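Local atomic coordinates of laccase (Botrytis aclada, PDB entry 3SQR), a protein that oxidises phenolic substrates and reduces dioxygen to water at its copper centres, and probably serves in lignin degradation and the detoxification of lignin-derived products. Residues T80-T85 with N227-G232; T233-C238 with G250-L255. One frame throughout, in Å; residues are numbered along the deposited sequence.

Contact 1. Residues T80-T85 with N227-G232; sequences TPDGYT and NTLMNG. With NAG (2-acetamido-2-deoxy-beta-D-glucopyranose), chain C.
Asp82 and Asn227 approach from opposite directions, amide and carboxylate nearly coplanar, and the one hydrogen bond between the two segments joins them. Asn227 ND2 donates to Asp82 OD2 over 2.9 Å in an almost straight line (176° at the hydrogen). The acceptor lies in the amide plane of Asn227, and the donor reaches the anti side of OD2. OD2 also has a hydrogen bond with NE2 of His207, so two groups hold this oxygen. The other oxygen works within the loop: Tyr84 N donates to Asp82 OD1 at 3.1 Å from above the carboxylate plane, closing an Asx turn. CG of Asp82 stands between its backbone N and carbonyl carbon (chi1 63°), which lets one carboxylate serve both its own turn and the strand. Three anchors thus fix the rotation of a buried acid, and the donors probably favour its ionised form.

Next to this polar grip, Leu229 pushes a methyl against the loop. Its CD2 lies 3.9 Å from Pro81 CB and 4.0 Å from Asp82 CB, an apolar patch in the buried part of the contact. Toward solvent, where Pro81 and Gly232 are partly exposed, no hydrogen bond joins the segments, and they meet through Pro81 CB and Gly232 O, 3.3 Å apart, while Asn231 carries an N-linked glycan through ND2.

The loop 80-85 links strands 67-79 and 86-91 of one sheet and packs against the edge strand 227-230 of another, with Trp205 of the adjacent strand 195-205 packing against Pro81, Asp82 and Leu229.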
loop_
_atom_site.group_PDB
_atom_site.type_symbol
_atom_site.label_atom_id
_atom_site.label_comp_id
_atom_site.label_asym_id
_atom_site.label_seq_id
_atom_site.Cartn_x
_atom_site.Cartn_y
_atom_site.Cartn_z
ATOM N N THR A 80 21.667 -0.590 8.612
ATOM C CA THR A 80 22.007 -1.974 8.696
ATOM C C THR A 80 20.882 -2.752 9.324
ATOM O O THR A 80 20.943 -3.132 10.487
ATOM C CB THR A 80 23.312 -2.179 9.525
ATOM O OG1 THR A 80 24.283 -1.277 9.043
ATOM C CG2 THR A 80 23.798 -3.606 9.398
ATOM N N PRO A 81 19.861 -3.126 8.508
ATOM C CA PRO A 81 18.641 -3.727 9.074
ATOM C C PRO A 81 18.765 -5.182 9.335
ATOM O O PRO A 81 18.032 -5.717 10.155
ATOM C CB PRO A 81 17.588 -3.463 7.994
ATOM C CG PRO A 81 18.410 -3.248 6.730
ATOM C CD PRO A 81 19.652 -2.609 7.146
ATOM N N ASP A 82 19.707 -5.826 8.620
ATOM C CA ASP A 82 19.858 -7.283 8.603
ATOM C C ASP A 82 21.313 -7.718 8.618
ATOM O O ASP A 82 21.615 -8.810 8.154
ATOM C CB ASP A 82 19.167 -7.913 7.379
ATOM C CG ASP A 82 19.773 -7.465 6.077
ATOM O OD1 ASP A 82 20.618 -6.565 6.082
ATOM O OD2 ASP A 82 19.400 -7.940 4.992
ATOM N N GLY A 83 22.173 -6.903 9.204
ATOM C CA GLY A 83 23.609 -7.184 9.202
ATOM C C GLY A 83 24.298 -6.797 7.921
ATOM O O GLY A 83 25.483 -7.047 7.802
ATOM N N TYR A 84 23.588 -6.231 6.933
ATOM C CA TYR A 84 24.192 -5.697 5.747
ATOM C C TYR A 84 23.972 -4.221 5.630
ATOM O O TYR A 84 22.838 -3.719 5.598
ATOM C CB TYR A 84 23.625 -6.400 4.463
ATOM C CG TYR A 84 24.462 -6.115 3.251
ATOM C CD1 TYR A 84 24.372 -4.907 2.597
ATOM C CD2 TYR A 84 25.428 -7.059 2.789
ATOM C CE1 TYR A 84 25.128 -4.620 1.536
ATOM C CE2 TYR A 84 26.266 -6.724 1.712
ATOM C CZ TYR A 84 26.099 -5.538 1.085
ATOM O OH TYR A 84 26.858 -5.067 0.039
ATOM N N THR A 85 25.052 -3.468 5.504
ATOM C CA THR A 85 25.000 -2.041 5.540
ATOM C C THR A 85 24.839 -1.521 4.136
ATOM O O THR A 85 25.588 -1.911 3.200
ATOM C CB THR A 85 26.300 -1.429 6.191
ATOM O OG1 THR A 85 26.452 -1.989 7.515
ATOM C CG2 THR A 85 26.221 0.004 6.248
ATOM N N ASN A 227 17.401 -10.386 0.412
ATOM C CA ASN A 227 16.868 -10.821 1.663
ATOM C C ASN A 227 15.405 -10.342 1.779
ATOM O O ASN A 227 14.833 -9.884 0.787
ATOM C CB ASN A 227 17.693 -10.266 2.831
ATOM C CG ASN A 227 17.666 -11.155 4.035
ATOM O OD1 ASN A 227 17.158 -12.267 4.002
ATOM N ND2 ASN A 227 18.248 -10.636 5.171
ATOM N N THR A 228 14.842 -10.547 2.946
ATOM C CA THR A 228 13.517 -10.010 3.336
ATOM C C THR A 228 13.684 -9.368 4.708
ATOM O O THR A 228 14.635 -9.679 5.415
ATOM C CB THR A 228 12.447 -11.084 3.394
ATOM O OG1 THR A 228 12.705 -11.962 4.505
ATOM C CG2 THR A 228 12.404 -11.917 2.059
ATOM N N LEU A 229 12.735 -8.511 5.096
ATOM C CA LEU A 229 12.688 -7.942 6.462
ATOM C C LEU A 229 11.327 -8.126 7.002
ATOM O O LEU A 229 10.324 -8.039 6.273
ATOM C CB LEU A 229 12.992 -6.472 6.477
ATOM C CG LEU A 229 14.368 -6.033 5.953
ATOM C CD1 LEU A 229 14.422 -4.548 5.888
ATOM C CD2 LEU A 229 15.461 -6.536 6.813
ATOM N N MET A 230 11.297 -8.421 8.302
ATOM C CA MET A 230 10.076 -8.445 9.034
ATOM C C MET A 230 10.162 -7.364 10.073
ATOM O O MET A 230 10.991 -7.386 10.972
ATOM C CB MET A 230 9.837 -9.811 9.706
ATOM C CG MET A 230 8.535 -9.908 10.377
ATOM S SD MET A 230 8.116 -11.591 10.953
ATOM C CE MET A 230 7.957 -12.492 9.413
ATOM N N ASN A 231 9.246 -6.417 9.962
ATOM C CA ASN A 231 9.281 -5.194 10.713
ATOM C C ASN A 231 10.652 -4.592 10.764
ATOM O O ASN A 231 11.085 -4.139 11.805
ATOM C CB ASN A 231 8.701 -5.368 12.097
ATOM C CG ASN A 231 7.915 -4.153 12.507
ATOM O OD1 ASN A 231 7.171 -3.574 11.715
ATOM N ND2 ASN A 231 8.090 -3.755 13.720
ATOM N N GLY A 232 11.315 -4.570 9.613
ATOM C CA GLY A 232 12.554 -3.868 9.469
ATOM C C GLY A 232 13.801 -4.654 9.833
ATOM O O GLY A 232 14.857 -4.101 9.781
HETATM C C1 NAG C . 7.425 -2.593 14.237
HETATM C C2 NAG C . 6.916 -2.807 15.659
HETATM C C3 NAG C . 6.160 -1.556 16.063
HETATM C C4 NAG C . 7.030 -0.311 15.968
HETATM C C5 NAG C . 7.805 -0.279 14.611
HETATM C C6 NAG C . 9.102 0.479 14.750
HETATM C C7 NAG C . 5.901 -4.780 16.628
HETATM C C8 NAG C . 4.757 -5.779 16.633
HETATM N N2 NAG C . 5.913 -3.827 15.706
HETATM O O3 NAG C . 5.607 -1.670 17.353
HETATM O O4 NAG C . 6.207 0.866 16.072
HETATM O O5 NAG C . 8.320 -1.531 14.235
HETATM O O6 NAG C . 9.593 0.827 13.454
HETATM O O7 NAG C . 6.824 -4.817 17.447
#

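Contact 2. Residues T233-C238 with G250-L255; sequences TNTFDC and GKKFEL. With NAG (2-acetamido-2-deoxy-beta-D-glucopyranose), chain K; NAG (2-acetamido-2-deoxy-beta-D-glucopyranose), chain C; SO4 (sulfate ion), chain M.
The backbones of 233-238 and 250-255 run 124° apart in direction where they touch, their CA atoms closest at Thr235 and Gly250 (4.1 Å). Gly250, having no side chain, fits against the backbone of Asn234 and Thr235, with a CA-H...O contact to Asn234 O. Thr233 OG1 donates to Lys251 O at 2.6 Å, in the carbonyl plane, accepts from a water bound by Lys251 N, and also hydrogen-bonds with Pro81 O. A second water connects Thr233 O with Phe253 N, while Thr233 CG2 packs on the CB and backbone of Phe253, 3.3 Å from Phe253 N. Lys252 and Asn234 run side by side; a bend at chi2 (-56°) turns the lysine so that NZ reaches Asn234 OD1 at 2.8 Å, on a lone pair. Thr235 N donates to the same oxygen, tilted from the carbonyl plane; Thr235 OG1, a weak partner of NZ, donates to O7 of a NAG sugar, and Thr344 OG1 also bonds NZ. Lys251 NZ instead donates to O1 of a sulfate ion, probably from the crystallisation liquor. With no direct backbone hydrogen bond across it, this crossing depends on side-chain donors and bridging waters, and neutral oxygens probably stabilise the lysine charge.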
loop_
_atom_site.group_PDB
_atom_site.type_symbol
_atom_site.label_atom_id
_atom_site.label_comp_id
_atom_site.label_asym_id
_atom_site.label_seq_id
_atom_site.Cartn_x
_atom_site.Cartn_y
_atom_site.Cartn_z
ATOM N N THR A 233 13.655 -5.921 10.200
ATOM C CA THR A 233 14.835 -6.732 10.573
ATOM C C THR A 233 14.818 -8.147 10.060
ATOM O O THR A 233 13.759 -8.696 9.761
ATOM C CB THR A 233 15.014 -6.666 12.102
ATOM O OG1 THR A 233 16.299 -7.172 12.412
ATOM C CG2 THR A 233 13.927 -7.459 12.776
ATOM N N ASN A 234 16.015 -8.739 9.938
ATOM C CA ASN A 234 16.161 -10.134 9.697
ATOM C C ASN A 234 17.613 -10.536 9.940
ATOM O O ASN A 234 18.478 -9.671 10.120
ATOM C CB ASN A 234 15.780 -10.500 8.257
ATOM C CG ASN A 234 15.333 -11.935 8.103
ATOM O OD1 ASN A 234 15.478 -12.746 9.016
ATOM N ND2 ASN A 234 14.687 -12.245 6.952
ATOM N N THR A 235 17.815 -11.840 10.046
ATOM C CA THR A 235 19.141 -12.410 10.010
ATOM C C THR A 235 19.718 -12.313 8.614
ATOM O O THR A 235 19.011 -12.117 7.609
ATOM C CB THR A 235 19.094 -13.845 10.419
ATOM O OG1 THR A 235 18.115 -14.577 9.625
ATOM C CG2 THR A 235 18.819 -13.961 11.884
ATOM N N PHE A 236 21.029 -12.436 8.508
ATOM C CA PHE A 236 21.644 -12.688 7.228
ATOM C C PHE A 236 23.027 -13.297 7.529
ATOM O O PHE A 236 23.733 -12.808 8.399
ATOM C CB PHE A 236 21.816 -11.420 6.436
ATOM C CG PHE A 236 22.184 -11.632 5.009
ATOM C CD1 PHE A 236 21.238 -12.100 4.101
ATOM C CD2 PHE A 236 23.446 -11.311 4.528
ATOM C CE1 PHE A 236 21.591 -12.299 2.747
ATOM C CE2 PHE A 236 23.821 -11.525 3.200
ATOM C CZ PHE A 236 22.880 -11.978 2.285
ATOM N N ASP A 237 23.390 -14.315 6.758
ATOM C CA ASP A 237 24.663 -14.994 6.980
ATOM C C ASP A 237 25.753 -14.265 6.264
ATOM O O ASP A 237 25.875 -14.318 5.028
ATOM C CB ASP A 237 24.546 -16.442 6.501
ATOM C CG ASP A 237 25.797 -17.276 6.809
ATOM O OD1 ASP A 237 26.792 -16.701 7.292
ATOM O OD2 ASP A 237 25.695 -18.510 6.599
ATOM N N CYS A 238 26.535 -13.519 7.024
ATOM C CA CYS A 238 27.671 -12.806 6.488
ATOM C C CYS A 238 28.990 -13.597 6.710
ATOM O O CYS A 238 30.037 -13.118 6.308
ATOM C CB CYS A 238 27.826 -11.447 7.168
ATOM S SG CYS A 238 26.619 -10.235 6.574
ATOM N N GLY A 250 22.545 -9.538 12.065
ATOM C CA GLY A 250 21.113 -9.336 11.858
ATOM C C GLY A 250 20.378 -10.199 12.836
ATOM O O GLY A 250 20.803 -11.315 13.124
ATOM N N LYS A 251 19.233 -9.727 13.282
ATOM C CA LYS A 251 18.413 -10.425 14.215
ATOM C C LYS A 251 17.010 -10.577 13.688
ATOM O O LYS A 251 16.482 -9.679 13.055
ATOM C CB LYS A 251 18.351 -9.698 15.583
ATOM C CG LYS A 251 19.458 -10.076 16.558
ATOM C CD LYS A 251 19.186 -9.554 18.017
ATOM C CE LYS A 251 18.104 -10.376 18.800
ATOM N NZ LYS A 251 18.234 -10.090 20.262
ATOM N N LYS A 252 16.408 -11.715 14.013
ATOM C CA LYS A 252 15.025 -11.963 13.739
ATOM C C LYS A 252 14.185 -10.956 14.460
ATOM O O LYS A 252 14.444 -10.583 15.642
ATOM C CB LYS A 252 14.572 -13.327 14.206
ATOM C CG LYS A 252 15.116 -14.492 13.356
ATOM C CD LYS A 252 14.776 -14.356 11.870
ATOM C CE LYS A 252 15.093 -15.606 11.048
ATOM N NZ LYS A 252 14.827 -15.407 9.539
ATOM N N PHE A 253 13.165 -10.497 13.738
ATOM C CA PHE A 253 12.057 -9.803 14.340
ATOM C C PHE A 253 11.559 -10.629 15.525
ATOM O O PHE A 253 11.477 -11.836 15.441
ATOM C CB PHE A 253 10.895 -9.712 13.379
ATOM C CG PHE A 253 9.604 -9.268 14.011
ATOM C CD1 PHE A 253 9.481 -7.965 14.494
ATOM C CD2 PHE A 253 8.526 -10.140 14.175
ATOM C CE1 PHE A 253 8.312 -7.511 15.063
ATOM C CE2 PHE A 253 7.323 -9.701 14.776
ATOM C CZ PHE A 253 7.226 -8.367 15.239
ATOM N N GLU A 254 11.251 -9.963 16.604
ATOM C CA GLU A 254 10.732 -10.671 17.776
ATOM C C GLU A 254 9.532 -9.977 18.300
ATOM O O GLU A 254 9.503 -8.721 18.335
ATOM C CB GLU A 254 11.805 -10.719 18.862
ATOM C CG GLU A 254 11.477 -11.621 20.047
ATOM C CD GLU A 254 10.625 -10.991 21.132
ATOM O OE1 GLU A 254 10.520 -9.743 21.167
ATOM O OE2 GLU A 254 10.057 -11.759 21.957
ATOM N N LEU A 255 8.588 -10.767 18.775
ATOM C CA LEU A 255 7.321 -10.327 19.290
ATOM C C LEU A 255 7.074 -11.173 20.562
ATOM O O LEU A 255 7.197 -12.378 20.478
ATOM C CB LEU A 255 6.210 -10.640 18.274
ATOM C CG LEU A 255 4.797 -10.281 18.713
ATOM C CD1 LEU A 255 4.621 -8.834 19.282
ATOM C CD2 LEU A 255 3.763 -10.633 17.636
HETATM C C1 NAG K . 17.897 -19.392 6.518
HETATM C C2 NAG K . 19.001 -19.411 7.541
HETATM C C3 NAG K . 19.806 -20.728 7.412
HETATM C C4 NAG K . 18.797 -21.868 7.517
HETATM C C5 NAG K . 17.805 -21.760 6.378
HETATM C C6 NAG K . 16.748 -22.842 6.490
HETATM C C7 NAG K . 19.687 -17.161 8.153
HETATM C C8 NAG K . 20.537 -15.982 7.823
HETATM N N2 NAG K . 19.790 -18.230 7.334
HETATM O O3 NAG K . 20.762 -20.776 8.447
HETATM O O4 NAG K . 19.383 -23.126 7.382
HETATM O O5 NAG K . 17.119 -20.566 6.565
HETATM O O6 NAG K . 15.716 -22.428 5.638
HETATM O O7 NAG K . 18.917 -17.099 9.137
HETATM C C1 NAG C . 7.425 -2.593 14.237
HETATM C C2 NAG C . 6.916 -2.807 15.659
HETATM C C3 NAG C . 6.160 -1.556 16.063
HETATM C C4 NAG C . 7.030 -0.311 15.968
HETATM C C5 NAG C . 7.805 -0.279 14.611
HETATM C C6 NAG C . 9.102 0.479 14.750
HETATM C C7 NAG C . 5.901 -4.780 16.628
HETATM C C8 NAG C . 4.757 -5.779 16.633
HETATM N N2 NAG C . 5.913 -3.827 15.706
HETATM O O3 NAG C . 5.607 -1.670 17.353
HETATM O O4 NAG C . 6.207 0.866 16.072
HETATM O O5 NAG C . 8.320 -1.531 14.235
HETATM O O6 NAG C . 9.593 0.827 13.454
HETATM O O7 NAG C . 6.824 -4.817 17.447
HETATM S S SO4 M . 15.217 -11.604 21.046
HETATM O O1 SO4 M . 16.516 -11.453 21.683
HETATM O O2 SO4 M . 15.017 -10.448 20.164
HETATM O O3 SO4 M . 15.174 -12.811 20.237
HETATM O O4 SO4 M . 14.178 -11.651 22.088
HETATM O O HOH W 1 13.010 -11.153 10.978
HETATM O O HOH W 2 19.059 -6.870 12.630
HETATM O O HOH W 3 23.438 -10.457 9.526
HETATM O O HOH W 4 22.211 -12.822 11.252
#

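Following the chain from the N terminus, 80-85 turns between strands 67-79 and 86-91 and meets 227-232 after 141 intervening residues, so contact 1 closes a long excursion that joins the first multicopper oxidase region to the second. Contact 2 opens directly afterwards and closes a short loop of 11 residues, which the Cys238-Cys246 disulfide also pinches. The two follow in series, neither nested nor crossed, yet their centres lie about 7 Å apart. Probable hydrogen bonds from Asn227 ND2 to Thr235 O and from Asn234 ND2 to Thr228 O couple them, while Asp82 packs on Asn234 and Phe236. Together they tie edge strand 227-230, and the lead-in to strand 254-256, to the 80-85 loop.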